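Local coordinates for Lin0012 protein (Listeria innocua, PDB 3K17), which probably acts as an ATP-dependent phosphomevalonate kinase of the GHMP family, in the mevalonate route to isopentenyl diphosphate, at residues 275-278 against 279-283. Sequence-based numbering, arbitrary orientation.
Sequences KENR and RILQE
With CG turned away from the backbone N (chi1 175°), Arg278 runs out extended to NE, while Gln282, one turn on, has CG opposite its own carbonyl carbon (chi1 -65°), and its extended chain brings the amide back beside the Arg278 guanidinium. This is an i to i+4 pairing on one face of helix 267-288, in the C-terminal domain of a GHMP kinase fold. Gln282 NE2 comes 3.5 Å from Arg278 NE, with the guanidinium and amide planes 43° apart. Both are donors and do not bond to each other; Glu293 takes both, one of its carboxylate oxygens forming a salt bridge with Arg278 NE and the other accepting from Gln282 NE2. Arg278 also pairs with Asp302 and Glu305 of helix 295-306, so three carboxylates take the N-H groups of this buried arginine. Arg279 NH1 comes back beside Lys275, within 3.4 Å of its CB. The same NH1 lies 4.6 Å from Arg278 NH1, a like-charge approach probably offset by Glu305, which binds both arginines. Beneath the side chains run i+4 backbone bonds, among them Ile280 N to Glu276 O at 3.0 Å and Gln282 N to Arg278 O at 3.0 Å. The side of Asn277, Ile280 and Leu281 is buried: Asn277 and Ile280 touch helix 241-264, and Leu281 meets Lys312 of strand 310-313. Ile280 lays CG1 over the preceding turn, 3.1 Å from Asn277 O, the same carbonyl oxygen that accepts from Leu281 N at 3.1 Å.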
loop_
_atom_site.group_PDB
_atom_site.type_symbol
_atom_site.label_atom_id
_atom_site.label_comp_id
_atom_site.label_asym_id
_atom_site.label_seq_id
_atom_site.Cartn_x
_atom_site.Cartn_y
_atom_site.Cartn_z
ATOM N N LYS A 275 49.559 -18.702 2.415
ATOM C CA LYS A 275 50.028 -17.569 3.204
ATOM C C LYS A 275 49.844 -16.285 2.413
ATOM O O LYS A 275 49.386 -15.273 2.950
ATOM C CB LYS A 275 51.508 -17.724 3.566
ATOM C CG LYS A 275 51.855 -18.962 4.369
ATOM C CD LYS A 275 53.316 -18.892 4.820
ATOM C CE LYS A 275 53.874 -20.263 5.154
ATOM N NZ LYS A 275 53.081 -20.931 6.209
ATOM N N GLU A 276 50.197 -16.327 1.131
ATOM C CA GLU A 276 50.057 -15.154 0.277
ATOM C C GLU A 276 48.589 -14.787 0.079
ATOM O O GLU A 276 48.228 -13.607 0.126
ATOM C CB GLU A 276 50.710 -15.395 -1.087
ATOM C CG GLU A 276 52.208 -15.658 -1.033
ATOM C CD GLU A 276 52.832 -15.668 -2.415
ATOM O OE1 GLU A 276 52.785 -14.618 -3.084
ATOM O OE2 GLU A 276 53.362 -16.718 -2.835
ATOM N N ASN A 277 47.742 -15.790 -0.150
ATOM C CA ASN A 277 46.319 -15.514 -0.340
ATOM C C ASN A 277 45.809 -14.844 0.930
ATOM O O ASN A 277 45.094 -13.849 0.875
ATOM C CB ASN A 277 45.530 -16.805 -0.590
ATOM C CG ASN A 277 44.193 -16.549 -1.274
ATOM O OD1 ASN A 277 43.667 -15.436 -1.245
ATOM N ND2 ASN A 277 43.631 -17.585 -1.888
ATOM N N ARG A 278 46.189 -15.398 2.076
ATOM C CA ARG A 278 45.773 -14.838 3.355
ATOM C C ARG A 278 46.163 -13.370 3.429
ATOM O O ARG A 278 45.377 -12.532 3.858
ATOM C CB ARG A 278 46.435 -15.579 4.521
ATOM C CG ARG A 278 46.123 -14.948 5.880
ATOM C CD ARG A 278 46.941 -15.537 7.017
ATOM N NE ARG A 278 46.594 -14.890 8.280
ATOM C CZ ARG A 278 47.286 -15.005 9.411
ATOM N NH1 ARG A 278 48.381 -15.750 9.459
ATOM N NH2 ARG A 278 46.884 -14.361 10.500
ATOM N N ARG A 279 47.384 -13.072 3.002
ATOM C CA ARG A 279 47.904 -11.714 3.040
ATOM C C ARG A 279 47.111 -10.713 2.214
ATOM O O ARG A 279 46.740 -9.652 2.719
ATOM C CB ARG A 279 49.372 -11.698 2.594
ATOM C CG ARG A 279 50.299 -12.579 3.438
ATOM C CD ARG A 279 50.190 -12.250 4.920
ATOM N NE ARG A 279 51.212 -12.913 5.732
ATOM C CZ ARG A 279 51.285 -14.224 5.953
ATOM N NH1 ARG A 279 50.391 -15.050 5.423
ATOM N NH2 ARG A 279 52.251 -14.710 6.721
ATOM N N ILE A 280 46.841 -11.039 0.953
ATOM C CA ILE A 280 46.099 -10.111 0.105
ATOM C C ILE A 280 44.671 -9.902 0.600
ATOM O O ILE A 280 44.079 -8.852 0.373
ATOM C CB ILE A 280 46.072 -10.575 -1.373
ATOM C CG1 ILE A 280 45.236 -11.845 -1.523
ATOM C CG2 ILE A 280 47.497 -10.831 -1.856
ATOM C CD1 ILE A 280 45.085 -12.290 -2.962
ATOM N N LEU A 281 44.117 -10.904 1.277
ATOM C CA LEU A 281 42.763 -10.781 1.810
ATOM C C LEU A 281 42.820 -9.867 3.028
ATOM O O LEU A 281 41.886 -9.113 3.293
ATOM C CB LEU A 281 42.201 -12.159 2.181
ATOM C CG LEU A 281 41.727 -13.010 0.991
ATOM C CD1 LEU A 281 41.407 -14.425 1.434
ATOM C CD2 LEU A 281 40.509 -12.359 0.359
ATOM N N GLN A 282 43.930 -9.931 3.760
ATOM C CA GLN A 282 44.121 -9.079 4.929
ATOM C C GLN A 282 44.228 -7.646 4.421
ATOM O O GLN A 282 43.649 -6.726 4.994
ATOM C CB GLN A 282 45.417 -9.436 5.668
ATOM C CG GLN A 282 45.465 -10.821 6.294
ATOM C CD GLN A 282 46.759 -11.062 7.060
ATOM O OE1 GLN A 282 47.854 -10.966 6.504
ATOM N NE2 GLN A 282 46.637 -11.374 8.341
ATOM N N GLU A 283 44.978 -7.475 3.337
ATOM C CA GLU A 283 45.185 -6.167 2.727
ATOM C C GLU A 283 43.856 -5.588 2.256
ATOM O O GLU A 283 43.531 -4.433 2.537
ATOM C CB GLU A 283 46.133 -6.289 1.534
ATOM C CG GLU A 283 47.452 -6.968 1.855
ATOM C CD GLU A 283 48.346 -6.126 2.744
ATOM O OE1 GLU A 283 49.367 -6.660 3.235
ATOM O OE2 GLU A 283 48.035 -4.931 2.944
#